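Local coordinates for protein gluconate kinase (Lactobacillus acidophilus, PDB 3LL3) that binds ATP and D-xylulose and, as a member of the FGGY carbohydrate kinase family, probably transfers phosphate to a sugar or sugar acid such as gluconate, at residues Lys33-Ile38 with Ala45-Lys50; Leu51-Val56 with Ile162-Gly167; Ile376-Tyr381 with Ala469-Leu474; Leu380-Ser385 with Glu480-Leu485. One frame throughout, in Å; residues are numbered along the deposited sequence.

Contact 1: Lys33-Ile38 with Ala45-Lys50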
loop_
_atom_site.group_PDB
_atom_site.type_symbol
_atom_site.label_atom_id
_atom_site.label_comp_id
_atom_site.label_asym_id
_atom_site.label_seq_id
_atom_site.Cartn_x
_atom_site.Cartn_y
_atom_site.Cartn_z
ATOM N N LYS A 33 -27.437 -25.182 -14.520
ATOM C CA LYS A 33 -28.444 -24.703 -13.565
ATOM C C LYS A 33 -27.820 -24.439 -12.192
ATOM O O LYS A 33 -27.027 -25.245 -11.696
ATOM C CB LYS A 33 -29.590 -25.717 -13.405
ATOM C CG LYS A 33 -30.424 -25.971 -14.672
ATOM C CD LYS A 33 -30.904 -24.665 -15.343
ATOM C CE LYS A 33 -31.522 -24.931 -16.723
ATOM N NZ LYS A 33 -31.696 -23.686 -17.529
ATOM N N GLY A 34 -28.193 -23.323 -11.566
ATOM C CA GLY A 34 -27.614 -22.941 -10.290
ATOM C C GLY A 34 -28.422 -23.303 -9.051
ATOM O O GLY A 34 -29.579 -23.719 -9.132
ATOM N N TYR A 35 -27.792 -23.151 -7.892
ATOM C CA TYR A 35 -28.456 -23.333 -6.605
ATOM C C TYR A 35 -27.883 -22.308 -5.645
ATOM O O TYR A 35 -26.749 -21.885 -5.805
ATOM C CB TYR A 35 -28.254 -24.756 -6.078
ATOM C CG TYR A 35 -27.065 -25.456 -6.689
ATOM C CD1 TYR A 35 -27.203 -26.229 -7.842
ATOM C CD2 TYR A 35 -25.802 -25.325 -6.131
ATOM C CE1 TYR A 35 -26.107 -26.866 -8.410
ATOM C CE2 TYR A 35 -24.704 -25.950 -6.686
ATOM C CZ TYR A 35 -24.853 -26.723 -7.822
ATOM O OH TYR A 35 -23.739 -27.336 -8.374
ATOM N N PRO A 36 -28.674 -21.897 -4.649
ATOM C CA PRO A 36 -28.229 -20.844 -3.735
ATOM C C PRO A 36 -27.200 -21.375 -2.743
ATOM O O PRO A 36 -27.232 -22.557 -2.386
ATOM C CB PRO A 36 -29.507 -20.475 -2.970
ATOM C CG PRO A 36 -30.598 -21.378 -3.489
ATOM C CD PRO A 36 -29.951 -22.490 -4.227
ATOM N N LEU A 37 -26.294 -20.508 -2.306
ATOM C CA LEU A 37 -25.421 -20.850 -1.198
ATOM C C LEU A 37 -26.156 -20.525 0.093
ATOM O O LEU A 37 -26.895 -19.546 0.163
ATOM C CB LEU A 37 -24.123 -20.051 -1.269
ATOM C CG LEU A 37 -22.883 -20.717 -0.662
ATOM C CD1 LEU A 37 -22.344 -21.803 -1.598
ATOM C CD2 LEU A 37 -21.803 -19.675 -0.388
ATOM N N ILE A 38 -25.965 -21.352 1.112
ATOM C CA ILE A 38 -26.567 -21.113 2.415
ATOM C C ILE A 38 -25.552 -20.441 3.340
ATOM O O ILE A 38 -24.641 -21.092 3.861
ATOM C CB ILE A 38 -27.055 -22.423 3.037
ATOM C CG1 ILE A 38 -28.011 -23.126 2.074
ATOM C CG2 ILE A 38 -27.720 -22.164 4.382
ATOM C CD1 ILE A 38 -28.308 -24.553 2.444
ATOM N N ALA A 45 -21.138 -21.665 4.648
ATOM C CA ALA A 45 -21.159 -21.880 3.211
ATOM C C ALA A 45 -21.624 -23.296 2.900
ATOM O O ALA A 45 -20.807 -24.208 2.751
ATOM C CB ALA A 45 -19.775 -21.619 2.624
ATOM N N GLU A 46 -22.941 -23.473 2.826
ATOM C CA GLU A 46 -23.547 -24.786 2.618
ATOM C C GLU A 46 -24.437 -24.747 1.388
ATOM O O GLU A 46 -24.869 -23.677 0.953
ATOM C CB GLU A 46 -24.402 -25.194 3.824
ATOM C CG GLU A 46 -23.661 -25.248 5.152
ATOM C CD GLU A 46 -24.564 -25.672 6.307
ATOM O OE1 GLU A 46 -25.776 -25.879 6.087
ATOM O OE2 GLU A 46 -24.059 -25.804 7.437
ATOM N N GLU A 47 -24.710 -25.910 0.818
ATOM C CA GLU A 47 -25.755 -25.984 -0.187
ATOM C C GLU A 47 -26.582 -27.238 0.018
ATOM O O GLU A 47 -26.120 -28.208 0.631
ATOM C CB GLU A 47 -25.193 -25.873 -1.614
ATOM C CG GLU A 47 -23.868 -26.569 -1.836
ATOM C CD GLU A 47 -23.111 -26.043 -3.061
ATOM O OE1 GLU A 47 -22.398 -26.845 -3.702
ATOM O OE2 GLU A 47 -23.222 -24.843 -3.386
ATOM N N ASP A 48 -27.814 -27.199 -0.479
ATOM C CA ASP A 48 -28.765 -28.296 -0.307
ATOM C C ASP A 48 -28.524 -29.393 -1.350
ATOM O O ASP A 48 -28.724 -29.175 -2.549
ATOM C CB ASP A 48 -30.197 -27.757 -0.402
ATOM C CG ASP A 48 -31.260 -28.818 -0.105
ATOM O OD1 ASP A 48 -30.953 -30.031 -0.139
ATOM O OD2 ASP A 48 -32.418 -28.427 0.153
ATOM N N PRO A 49 -28.076 -30.575 -0.893
ATOM C CA PRO A 49 -27.783 -31.688 -1.800
ATOM C C PRO A 49 -28.996 -32.065 -2.650
ATOM O O PRO A 49 -28.806 -32.449 -3.800
ATOM C CB PRO A 49 -27.404 -32.823 -0.846
ATOM C CG PRO A 49 -26.885 -32.139 0.340
ATOM C CD PRO A 49 -27.739 -30.912 0.499
ATOM N N LYS A 50 -30.205 -31.942 -2.101
ATOM C CA LYS A 50 -31.431 -32.216 -2.865
ATOM C C LYS A 50 -31.614 -31.266 -4.068
ATOM O O LYS A 50 -31.982 -31.704 -5.165
ATOM C CB LYS A 50 -32.663 -32.166 -1.954
ATOM C CG LYS A 50 -32.751 -33.319 -0.979
ATOM C CD LYS A 50 -33.860 -33.115 0.039
ATOM C CE LYS A 50 -34.269 -34.434 0.661
ATOM N NZ LYS A 50 -34.744 -35.391 -0.381
HETATM O O HOH W 1 -28.737 -24.802 -1.649
#
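Ile38 and Glu46 form a single antiparallel bridge, a hydrogen-bonded pair: Ile38 N donates to Glu46 O at 2.6 Å and Glu46 N returns a bond to Ile38 O at 3.1 Å. Beside it, the Glu47 side chain crosses Tyr35 and Leu37. Its CB lies 4.0 Å from Pro36 O. With CG set between the backbone N and the carbonyl carbon (chi1 38°), the extended chain then brings CD to 4.0 Å from Tyr35 CE2. At the tip OE2 comes to the edge of the Tyr35 ring, 3.8 Å from CE2, with carboxylate and ring planes almost perpendicular (89°), and touches Leu37 CD1 at 3.6 Å. OE1 also lies 3.9 Å from Tyr35 CE2. An alanine in place of Glu47 would probably open a gap beside Tyr35 CE2 and Leu37 CD1. A water bridges Pro36 O and Asp48 N. Tyr35 OH forms hydrogen bonds with Gly12 O and Thr16 OG1. Asp48 OD1 accepts from Lys50 N at 2.8 Å. This short bridge leads into an N-capped helix, 49-65, at the margin of the six-stranded sheet in the actin-like ATPase fold of the N-terminal FGGY domain.

Contact 2: Leu51-Val56 with Ile162-Gly167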
loop_
_atom_site.group_PDB
_atom_site.type_symbol
_atom_site.label_atom_id
_atom_site.label_comp_id
_atom_site.label_asym_id
_atom_site.label_seq_id
_atom_site.Cartn_x
_atom_site.Cartn_y
_atom_site.Cartn_z
ATOM N N LEU A 51 -31.362 -29.976 -3.851
ATOM C CA LEU A 51 -31.384 -28.984 -4.931
ATOM C C LEU A 51 -30.341 -29.282 -5.997
ATOM O O LEU A 51 -30.621 -29.204 -7.196
ATOM C CB LEU A 51 -31.159 -27.573 -4.382
ATOM C CG LEU A 51 -32.405 -26.866 -3.856
ATOM C CD1 LEU A 51 -33.259 -27.835 -3.046
ATOM C CD2 LEU A 51 -32.038 -25.648 -3.028
ATOM N N ILE A 52 -29.134 -29.614 -5.560
ATOM C CA ILE A 52 -28.072 -29.928 -6.500
ATOM C C ILE A 52 -28.466 -31.133 -7.337
ATOM O O ILE A 52 -28.324 -31.117 -8.570
ATOM C CB ILE A 52 -26.734 -30.193 -5.789
ATOM C CG1 ILE A 52 -26.225 -28.902 -5.144
ATOM C CG2 ILE A 52 -25.721 -30.755 -6.767
ATOM C CD1 ILE A 52 -24.870 -29.027 -4.463
ATOM N N PHE A 53 -28.983 -32.170 -6.679
ATOM C CA PHE A 53 -29.389 -33.367 -7.399
ATOM C C PHE A 53 -30.552 -33.099 -8.361
ATOM O O PHE A 53 -30.588 -33.655 -9.449
ATOM C CB PHE A 53 -29.740 -34.515 -6.452
ATOM C CG PHE A 53 -30.173 -35.756 -7.168
ATOM C CD1 PHE A 53 -31.504 -36.133 -7.191
ATOM C CD2 PHE A 53 -29.253 -36.528 -7.857
ATOM C CE1 PHE A 53 -31.903 -37.270 -7.875
ATOM C CE2 PHE A 53 -29.644 -37.659 -8.540
ATOM C CZ PHE A 53 -30.968 -38.035 -8.546
ATOM N N ASP A 54 -31.495 -32.252 -7.951
ATOM C CA ASP A 54 -32.568 -31.812 -8.845
ATOM C C ASP A 54 -32.002 -31.094 -10.083
ATOM O O ASP A 54 -32.430 -31.347 -11.209
ATOM C CB ASP A 54 -33.551 -30.900 -8.104
ATOM C CG ASP A 54 -34.442 -31.659 -7.112
ATOM O OD1 ASP A 54 -34.376 -32.909 -7.056
ATOM O OD2 ASP A 54 -35.219 -31.005 -6.388
ATOM N N ALA A 55 -31.045 -30.192 -9.880
ATOM C CA ALA A 55 -30.405 -29.525 -11.020
ATOM C C ALA A 55 -29.765 -30.567 -11.935
ATOM O O ALA A 55 -29.888 -30.494 -13.152
ATOM C CB ALA A 55 -29.372 -28.506 -10.550
ATOM N N VAL A 56 -29.116 -31.558 -11.338
ATOM C CA VAL A 56 -28.462 -32.628 -12.085
ATOM C C VAL A 56 -29.431 -33.395 -12.990
ATOM O O VAL A 56 -29.123 -33.645 -14.157
ATOM C CB VAL A 56 -27.747 -33.625 -11.139
ATOM C CG1 VAL A 56 -27.439 -34.905 -11.856
ATOM C CG2 VAL A 56 -26.476 -33.004 -10.600
ATOM N N ILE A 162 -24.072 -39.731 -7.114
ATOM C CA ILE A 162 -23.968 -41.071 -7.656
ATOM C C ILE A 162 -24.774 -42.072 -6.815
ATOM O O ILE A 162 -25.302 -43.051 -7.337
ATOM C CB ILE A 162 -22.508 -41.483 -7.803
ATOM C CG1 ILE A 162 -21.873 -40.613 -8.903
ATOM C CG2 ILE A 162 -22.387 -42.973 -8.140
ATOM C CD1 ILE A 162 -20.392 -40.765 -9.050
ATOM N N PHE A 163 -24.886 -41.804 -5.522
ATOM C CA PHE A 163 -25.617 -42.704 -4.643
ATOM C C PHE A 163 -27.096 -42.639 -4.987
ATOM O O PHE A 163 -27.770 -43.668 -5.077
ATOM C CB PHE A 163 -25.396 -42.333 -3.182
ATOM C CG PHE A 163 -26.228 -43.135 -2.222
ATOM C CD1 PHE A 163 -26.096 -44.513 -2.158
ATOM C CD2 PHE A 163 -27.137 -42.509 -1.381
ATOM C CE1 PHE A 163 -26.861 -45.264 -1.266
ATOM C CE2 PHE A 163 -27.909 -43.258 -0.474
ATOM C CZ PHE A 163 -27.768 -44.631 -0.424
ATOM N N ARG A 164 -27.597 -41.427 -5.198
ATOM C CA ARG A 164 -28.996 -41.271 -5.538
ATOM C C ARG A 164 -29.284 -42.024 -6.830
ATOM O O ARG A 164 -30.324 -42.664 -6.951
ATOM C CB ARG A 164 -29.376 -39.797 -5.661
ATOM C CG ARG A 164 -29.420 -39.044 -4.331
ATOM C CD ARG A 164 -30.665 -39.389 -3.506
ATOM N NE ARG A 164 -31.899 -39.113 -4.233
ATOM C CZ ARG A 164 -32.489 -37.922 -4.304
ATOM N NH1 ARG A 164 -31.970 -36.877 -3.681
ATOM N NH2 ARG A 164 -33.601 -37.773 -5.018
ATOM N N LEU A 165 -28.351 -41.977 -7.782
ATOM C CA LEU A 165 -28.574 -42.607 -9.090
ATOM C C LEU A 165 -28.468 -44.142 -9.123
ATOM O O LEU A 165 -29.182 -44.795 -9.893
ATOM C CB LEU A 165 -27.653 -41.997 -10.159
ATOM C CG LEU A 165 -27.946 -40.549 -10.536
ATOM C CD1 LEU A 165 -26.820 -39.995 -11.429
ATOM C CD2 LEU A 165 -29.289 -40.426 -11.238
ATOM N N THR A 166 -27.574 -44.711 -8.312
ATOM C CA THR A 166 -27.236 -46.127 -8.428
ATOM C C THR A 166 -27.389 -46.905 -7.133
ATOM O O THR A 166 -27.252 -48.123 -7.137
ATOM C CB THR A 166 -25.768 -46.327 -8.842
ATOM O OG1 THR A 166 -24.909 -45.883 -7.778
ATOM C CG2 THR A 166 -25.448 -45.575 -10.138
ATOM N N GLY A 167 -27.611 -46.210 -6.021
ATOM C CA GLY A 167 -27.653 -46.870 -4.729
ATOM C C GLY A 167 -26.279 -47.332 -4.255
ATOM O O GLY A 167 -26.169 -48.055 -3.268
HETATM O O HOH W 2 -33.583 -33.991 -4.749
HETATM O O HOH W 3 -35.492 -35.825 -6.886
#
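Phe53 meets Arg164 and Leu165, and these two neighbours account for nearly all of the contact. The first interaction is a CH-pi contact: Arg164 CB lies over the ring face, 3.8 Å from the Phe53 centroid and 21° off the normal. Next comes the guanidinium. Because the arginine chain bends at chi2 (-75°) and again at chi3, the group stays on the same side of the ring and sets its own face over the rim atoms CD1 and CE1, with NH2 at 3.4 Å from Phe53 CE1. The two planes are 45° apart, so they meet at a slant. Apolar packing follows at the edge, where Leu165 CD2 approaches Phe53 CE2 to 3.9 Å near the ring plane. A last group is polar and loose: two waters lie between Asp54 OD1 and the guanidinium, their bonds to Arg164 NH1 and NH2 weak, and OD1 remains 5.3 Å from NH2. The firmer partners of the arginine are Tyr160 OH at NH1 and Tyr221 OH at NH2; the Tyr221 ring also packs edge-to-face with Phe53. Were Phe53 a serine, a gap would probably open under Arg164 CB, with the guanidinium held mainly by the tyrosine hydroxyls. Helices 49-65 and 157-166 are thus joined by the face of Phe53 under Arg164 and its edge against Leu165, while tyrosine hydroxyls and water meet the arginine's charge, with no direct salt bridge to Asp54.

Contact 3: Ile376-Tyr381 with Ala469-Leu474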
loop_
_atom_site.group_PDB
_atom_site.type_symbol
_atom_site.label_atom_id
_atom_site.label_comp_id
_atom_site.label_asym_id
_atom_site.label_seq_id
_atom_site.Cartn_x
_atom_site.Cartn_y
_atom_site.Cartn_z
ATOM N N ILE A 376 -1.193 -9.374 -8.998
ATOM C CA ILE A 376 -2.025 -10.557 -9.128
ATOM C C ILE A 376 -1.182 -11.698 -9.713
ATOM O O ILE A 376 -1.149 -12.795 -9.172
ATOM C CB ILE A 376 -3.265 -10.281 -9.995
ATOM C CG1 ILE A 376 -4.310 -9.514 -9.186
ATOM C CG2 ILE A 376 -3.890 -11.592 -10.487
ATOM C CD1 ILE A 376 -5.394 -8.892 -10.019
ATOM N N ILE A 377 -0.446 -11.400 -10.775
ATOM C CA ILE A 377 0.379 -12.401 -11.461
ATOM C C ILE A 377 1.601 -12.811 -10.640
ATOM O O ILE A 377 1.989 -13.981 -10.640
ATOM C CB ILE A 377 0.843 -11.854 -12.838
ATOM C CG1 ILE A 377 -0.375 -11.528 -13.699
ATOM C CG2 ILE A 377 1.750 -12.868 -13.560
ATOM C CD1 ILE A 377 0.007 -10.983 -15.101
ATOM N N PHE A 378 2.232 -11.839 -9.974
ATOM C CA PHE A 378 3.365 -12.127 -9.096
ATOM C C PHE A 378 2.950 -13.135 -8.004
ATOM O O PHE A 378 3.697 -14.047 -7.653
ATOM C CB PHE A 378 3.888 -10.845 -8.421
ATOM C CG PHE A 378 4.941 -10.096 -9.211
ATOM C CD1 PHE A 378 5.941 -10.775 -9.894
ATOM C CD2 PHE A 378 4.954 -8.706 -9.211
ATOM C CE1 PHE A 378 6.920 -10.088 -10.588
ATOM C CE2 PHE A 378 5.936 -8.003 -9.896
ATOM C CZ PHE A 378 6.922 -8.692 -10.586
ATOM N N ASN A 379 1.755 -12.949 -7.458
ATOM C CA ASN A 379 1.260 -13.817 -6.391
ATOM C C ASN A 379 1.151 -15.263 -6.918
ATOM O O ASN A 379 1.577 -16.210 -6.263
ATOM C CB ASN A 379 -0.096 -13.289 -5.918
ATOM C CG ASN A 379 -0.693 -14.096 -4.772
ATOM O OD1 ASN A 379 -1.890 -14.401 -4.787
ATOM N ND2 ASN A 379 0.117 -14.424 -3.778
ATOM N N LEU A 380 0.597 -15.398 -8.117
ATOM C CA LEU A 380 0.497 -16.690 -8.797
ATOM C C LEU A 380 1.872 -17.279 -9.092
ATOM O O LEU A 380 2.061 -18.493 -9.032
ATOM C CB LEU A 380 -0.301 -16.546 -10.099
ATOM C CG LEU A 380 -1.815 -16.342 -9.940
ATOM C CD1 LEU A 380 -2.414 -15.654 -11.178
ATOM C CD2 LEU A 380 -2.536 -17.634 -9.630
ATOM N N TYR A 381 2.830 -16.425 -9.434
ATOM C CA TYR A 381 4.172 -16.906 -9.730
ATOM C C TYR A 381 4.858 -17.332 -8.452
ATOM O O TYR A 381 5.692 -18.237 -8.452
ATOM C CB TYR A 381 4.983 -15.826 -10.431
ATOM C CG TYR A 381 6.411 -16.213 -10.718
ATOM C CD1 TYR A 381 6.715 -17.245 -11.606
ATOM C CD2 TYR A 381 7.452 -15.538 -10.121
ATOM C CE1 TYR A 381 8.034 -17.586 -11.875
ATOM C CE2 TYR A 381 8.763 -15.862 -10.382
ATOM C CZ TYR A 381 9.057 -16.883 -11.263
ATOM O OH TYR A 381 10.380 -17.182 -11.525
ATOM N N ALA A 469 13.525 -9.832 -17.984
ATOM C CA ALA A 469 14.611 -9.368 -17.127
ATOM C C ALA A 469 14.130 -8.335 -16.107
ATOM O O ALA A 469 14.538 -8.361 -14.933
ATOM C CB ALA A 469 15.755 -8.797 -17.961
ATOM N N THR A 470 13.280 -7.416 -16.558
ATOM C CA THR A 470 12.756 -6.398 -15.653
ATOM C C THR A 470 12.014 -7.089 -14.490
ATOM O O THR A 470 12.237 -6.792 -13.311
ATOM C CB THR A 470 11.783 -5.473 -16.389
ATOM O OG1 THR A 470 12.467 -4.795 -17.459
ATOM C CG2 THR A 470 11.194 -4.463 -15.421
ATOM N N TYR A 471 11.145 -8.028 -14.840
ATOM C CA TYR A 471 10.346 -8.715 -13.844
ATOM C C TYR A 471 11.200 -9.595 -12.955
ATOM O O TYR A 471 10.916 -9.765 -11.778
ATOM C CB TYR A 471 9.204 -9.499 -14.506
ATOM C CG TYR A 471 8.128 -8.562 -14.992
ATOM C CD1 TYR A 471 7.453 -7.734 -14.094
ATOM C CD2 TYR A 471 7.825 -8.459 -16.340
ATOM C CE1 TYR A 471 6.486 -6.852 -14.528
ATOM C CE2 TYR A 471 6.868 -7.574 -16.786
ATOM C CZ TYR A 471 6.200 -6.778 -15.881
ATOM O OH TYR A 471 5.249 -5.906 -16.342
ATOM N N GLN A 472 12.259 -10.149 -13.524
ATOM C CA GLN A 472 13.157 -11.001 -12.759
ATOM C C GLN A 472 13.861 -10.201 -11.671
ATOM O O GLN A 472 14.154 -10.720 -10.585
ATOM C CB GLN A 472 14.173 -11.652 -13.692
ATOM C CG GLN A 472 14.927 -12.809 -13.090
ATOM C CD GLN A 472 15.442 -13.772 -14.154
ATOM O OE1 GLN A 472 14.981 -13.759 -15.303
ATOM N NE2 GLN A 472 16.400 -14.616 -13.774
ATOM N N LYS A 473 14.137 -8.931 -11.964
ATOM C CA LYS A 473 14.744 -8.065 -10.980
ATOM C C LYS A 473 13.707 -7.543 -9.983
ATOM O O LYS A 473 14.014 -7.316 -8.813
ATOM C CB LYS A 473 15.513 -6.913 -11.652
ATOM C CG LYS A 473 15.997 -5.866 -10.664
ATOM C CD LYS A 473 16.983 -4.871 -11.282
ATOM C CE LYS A 473 17.733 -4.094 -10.198
ATOM N NZ LYS A 473 18.875 -3.331 -10.766
ATOM N N LEU A 474 12.468 -7.386 -10.434
ATOM C CA LEU A 474 11.426 -6.816 -9.580
ATOM C C LEU A 474 10.765 -7.826 -8.628
ATOM O O LEU A 474 10.298 -7.446 -7.551
ATOM C CB LEU A 474 10.365 -6.113 -10.424
ATOM C CG LEU A 474 9.193 -5.498 -9.651
ATOM C CD1 LEU A 474 9.688 -4.406 -8.684
ATOM C CD2 LEU A 474 8.172 -4.944 -10.649
#
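Tyr471 OH is held by Glu374 OE2 through a hydrogen bond and more weakly by Arg370 NH1, both on the helix that also carries Phe378, so the ring of Tyr471 is fixed at its far end while its CD1 atom meets Phe378 CZ. Across the segments the contact is wholly apolar, with no hydrogen bond. Phe378 points at the opposing helix, and its outer ring atoms CE2 and CZ reach both Tyr471 and Leu474, residues three apart on one helical face. Phe378 CZ lies 3.7 Å from Tyr471 CD1. The two rings meet obliquely, with centroids 5.9 Å apart and planes at 72°. Leu474 also meets the ring: its CD2 sits at the edge, near the ring plane, 3.9 Å from Phe378 CE2. Leu474 CG, anti to the backbone N (chi1 179°), carries that methyl to the ring edge. All three residues are buried. Helix 407-417 contributes to the same interface, Leu412 and Ile416 touching both Ile377 and Tyr471. From the far side of helix 365-388, Leu380 packs on strands 254-259 and 289-296, which places this helix between the seven-stranded sheet of the C-terminal half and helix 465-485.

Contact 4: Leu380-Ser385 with Glu480-Leu485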
loop_
_atom_site.group_PDB
_atom_site.type_symbol
_atom_site.label_atom_id
_atom_site.label_comp_id
_atom_site.label_asym_id
_atom_site.label_seq_id
_atom_site.Cartn_x
_atom_site.Cartn_y
_atom_site.Cartn_z
ATOM N N LEU A 380 0.597 -15.398 -8.117
ATOM C CA LEU A 380 0.497 -16.690 -8.797
ATOM C C LEU A 380 1.872 -17.279 -9.092
ATOM O O LEU A 380 2.061 -18.493 -9.032
ATOM C CB LEU A 380 -0.301 -16.546 -10.099
ATOM C CG LEU A 380 -1.815 -16.342 -9.940
ATOM C CD1 LEU A 380 -2.414 -15.654 -11.178
ATOM C CD2 LEU A 380 -2.536 -17.634 -9.630
ATOM N N TYR A 381 2.830 -16.425 -9.434
ATOM C CA TYR A 381 4.172 -16.906 -9.730
ATOM C C TYR A 381 4.858 -17.332 -8.452
ATOM O O TYR A 381 5.692 -18.237 -8.452
ATOM C CB TYR A 381 4.983 -15.826 -10.431
ATOM C CG TYR A 381 6.411 -16.213 -10.718
ATOM C CD1 TYR A 381 6.715 -17.245 -11.606
ATOM C CD2 TYR A 381 7.452 -15.538 -10.121
ATOM C CE1 TYR A 381 8.034 -17.586 -11.875
ATOM C CE2 TYR A 381 8.763 -15.862 -10.382
ATOM C CZ TYR A 381 9.057 -16.883 -11.263
ATOM O OH TYR A 381 10.380 -17.182 -11.525
ATOM N N ASP A 382 4.502 -16.655 -7.365
ATOM C CA ASP A 382 4.978 -16.986 -6.021
ATOM C C ASP A 382 4.511 -18.418 -5.672
ATOM O O ASP A 382 5.298 -19.259 -5.213
ATOM C CB ASP A 382 4.401 -15.945 -5.044
ATOM C CG ASP A 382 4.948 -16.069 -3.620
ATOM O OD1 ASP A 382 5.765 -16.967 -3.353
ATOM O OD2 ASP A 382 4.569 -15.237 -2.765
ATOM N N ALA A 383 3.233 -18.696 -5.907
ATOM C CA ALA A 383 2.691 -20.033 -5.641
ATOM C C ALA A 383 3.322 -21.061 -6.579
ATOM O O ALA A 383 3.768 -22.105 -6.138
ATOM C CB ALA A 383 1.172 -20.054 -5.757
ATOM N N ALA A 384 3.381 -20.751 -7.868
ATOM C CA ALA A 384 4.035 -21.641 -8.835
ATOM C C ALA A 384 5.479 -21.987 -8.439
ATOM O O ALA A 384 5.908 -23.129 -8.553
ATOM C CB ALA A 384 4.004 -21.025 -10.228
ATOM N N SER A 385 6.222 -20.987 -7.994
ATOM C CA SER A 385 7.621 -21.159 -7.613
ATOM C C SER A 385 7.804 -22.098 -6.420
ATOM O O SER A 385 8.837 -22.757 -6.304
ATOM C CB SER A 385 8.259 -19.798 -7.300
ATOM O OG SER A 385 8.324 -18.977 -8.465
ATOM N N GLU A 480 10.266 -9.092 -0.866
ATOM C CA GLU A 480 10.751 -8.322 0.276
ATOM C C GLU A 480 9.587 -7.631 0.974
ATOM O O GLU A 480 9.496 -7.670 2.195
ATOM C CB GLU A 480 11.801 -7.300 -0.147
ATOM C CG GLU A 480 13.184 -7.902 -0.316
ATOM C CD GLU A 480 13.814 -8.294 1.011
ATOM O OE1 GLU A 480 13.765 -7.464 1.949
ATOM O OE2 GLU A 480 14.351 -9.428 1.115
ATOM N N ILE A 481 8.693 -7.016 0.198
ATOM C CA ILE A 481 7.561 -6.280 0.770
ATOM C C ILE A 481 6.566 -7.248 1.428
ATOM O O ILE A 481 6.051 -7.003 2.522
ATOM C CB ILE A 481 6.854 -5.414 -0.296
ATOM C CG1 ILE A 481 7.853 -4.455 -0.956
ATOM C CG2 ILE A 481 5.681 -4.655 0.308
ATOM C CD1 ILE A 481 8.733 -3.676 0.009
ATOM N N ARG A 482 6.318 -8.371 0.771
ATOM C CA ARG A 482 5.479 -9.414 1.361
ATOM C C ARG A 482 6.049 -9.899 2.697
ATOM O O ARG A 482 5.319 -10.017 3.701
ATOM C CB ARG A 482 5.286 -10.565 0.368
ATOM C CG ARG A 482 4.904 -11.878 0.975
ATOM C CD ARG A 482 6.131 -12.775 1.063
ATOM N NE ARG A 482 6.148 -13.703 -0.038
ATOM C CZ ARG A 482 7.217 -14.370 -0.465
ATOM N NH1 ARG A 482 8.404 -14.215 0.101
ATOM N NH2 ARG A 482 7.082 -15.202 -1.477
ATOM N N ASN A 483 7.353 -10.161 2.712
ATOM C CA ASN A 483 8.018 -10.590 3.931
ATOM C C ASN A 483 7.895 -9.540 5.030
ATOM O O ASN A 483 7.678 -9.869 6.194
ATOM C CB ASN A 483 9.497 -10.904 3.670
ATOM C CG ASN A 483 9.698 -12.156 2.812
ATOM O OD1 ASN A 483 8.777 -12.961 2.616
ATOM N ND2 ASN A 483 10.914 -12.320 2.295
ATOM N N ALA A 484 8.050 -8.275 4.659
ATOM C CA ALA A 484 8.086 -7.199 5.657
ATOM C C ALA A 484 6.750 -7.090 6.372
ATOM O O ALA A 484 6.691 -6.790 7.561
ATOM C CB ALA A 484 8.451 -5.870 5.008
ATOM N N LEU A 485 5.677 -7.359 5.638
ATOM C CA LEU A 485 4.323 -7.209 6.160
ATOM C C LEU A 485 3.687 -8.511 6.652
ATOM O O LEU A 485 2.615 -8.476 7.232
ATOM C CB LEU A 485 3.412 -6.557 5.105
ATOM C CG LEU A 485 3.705 -5.072 4.839
ATOM C CD1 LEU A 485 2.971 -4.607 3.600
ATOM C CD2 LEU A 485 3.311 -4.239 6.067
#
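The guanidinium of Arg482 meets flat partners at its edges: the carboxylate of Asp382 from the opposite helix, and the amide of its own neighbour Asn483. Beside Asp382, Ser385 OG lies over the centre of one face of the Tyr381 ring, 3.5 Å above its plane. Arg482 NH2 donates to Asp382 OD2 at 2.8 Å along a nearly straight line (170°), forming a salt bridge. The bond leaves within the guanidinium plane and arrives on the syn side of OD2, though tilted out of the carboxylate plane; the two planes stand 40° apart. Asp382 OD1 is also near, 2.9 Å from NH2, whereas Arg482 NE stays 3.5 Å from OD2, so one nitrogen carries the bridge. Arg482 NH1 donates to Asn483 OD1 at 2.8 Å, which helps fix the rotation of the group. The 10.6 Å between Asp382 CA and Arg482 CA is spanned mostly by the arginine. Asp382 is buried against Pro346, and the arginine's charge probably favours its ionised form. The salt bridge joins helices 365-388 and 465-485, the helix pair of the C-terminal half, and helix 465-485 also packs on the second subunit, Ile481 and Leu485 against its Phe492 and Leu485.

The four contacts fall into two pairs on opposite sides of the chain's centre. Contacts 1 and 2, with centres 13 Å apart, lie in the N-terminal FGGY domain and share helix 49-65; they touch where Ile52 meets Tyr35 and Glu47. Contacts 3 and 4 have centres 9 Å apart and both join helix 365-388, in the C-terminal FGGY domain, to helix 465-485, overlapping at Leu380 and Tyr381. Between the pairs, centres are 35 to 44 Å apart and nothing touches. Along the chain contact 1 closes before contact 2 opens, and both precede the other two. Each pair therefore lies within one half and joins elements there; the ligands do not touch these contacts, the Glu47 side chain being about 9 Å from D-xylulose.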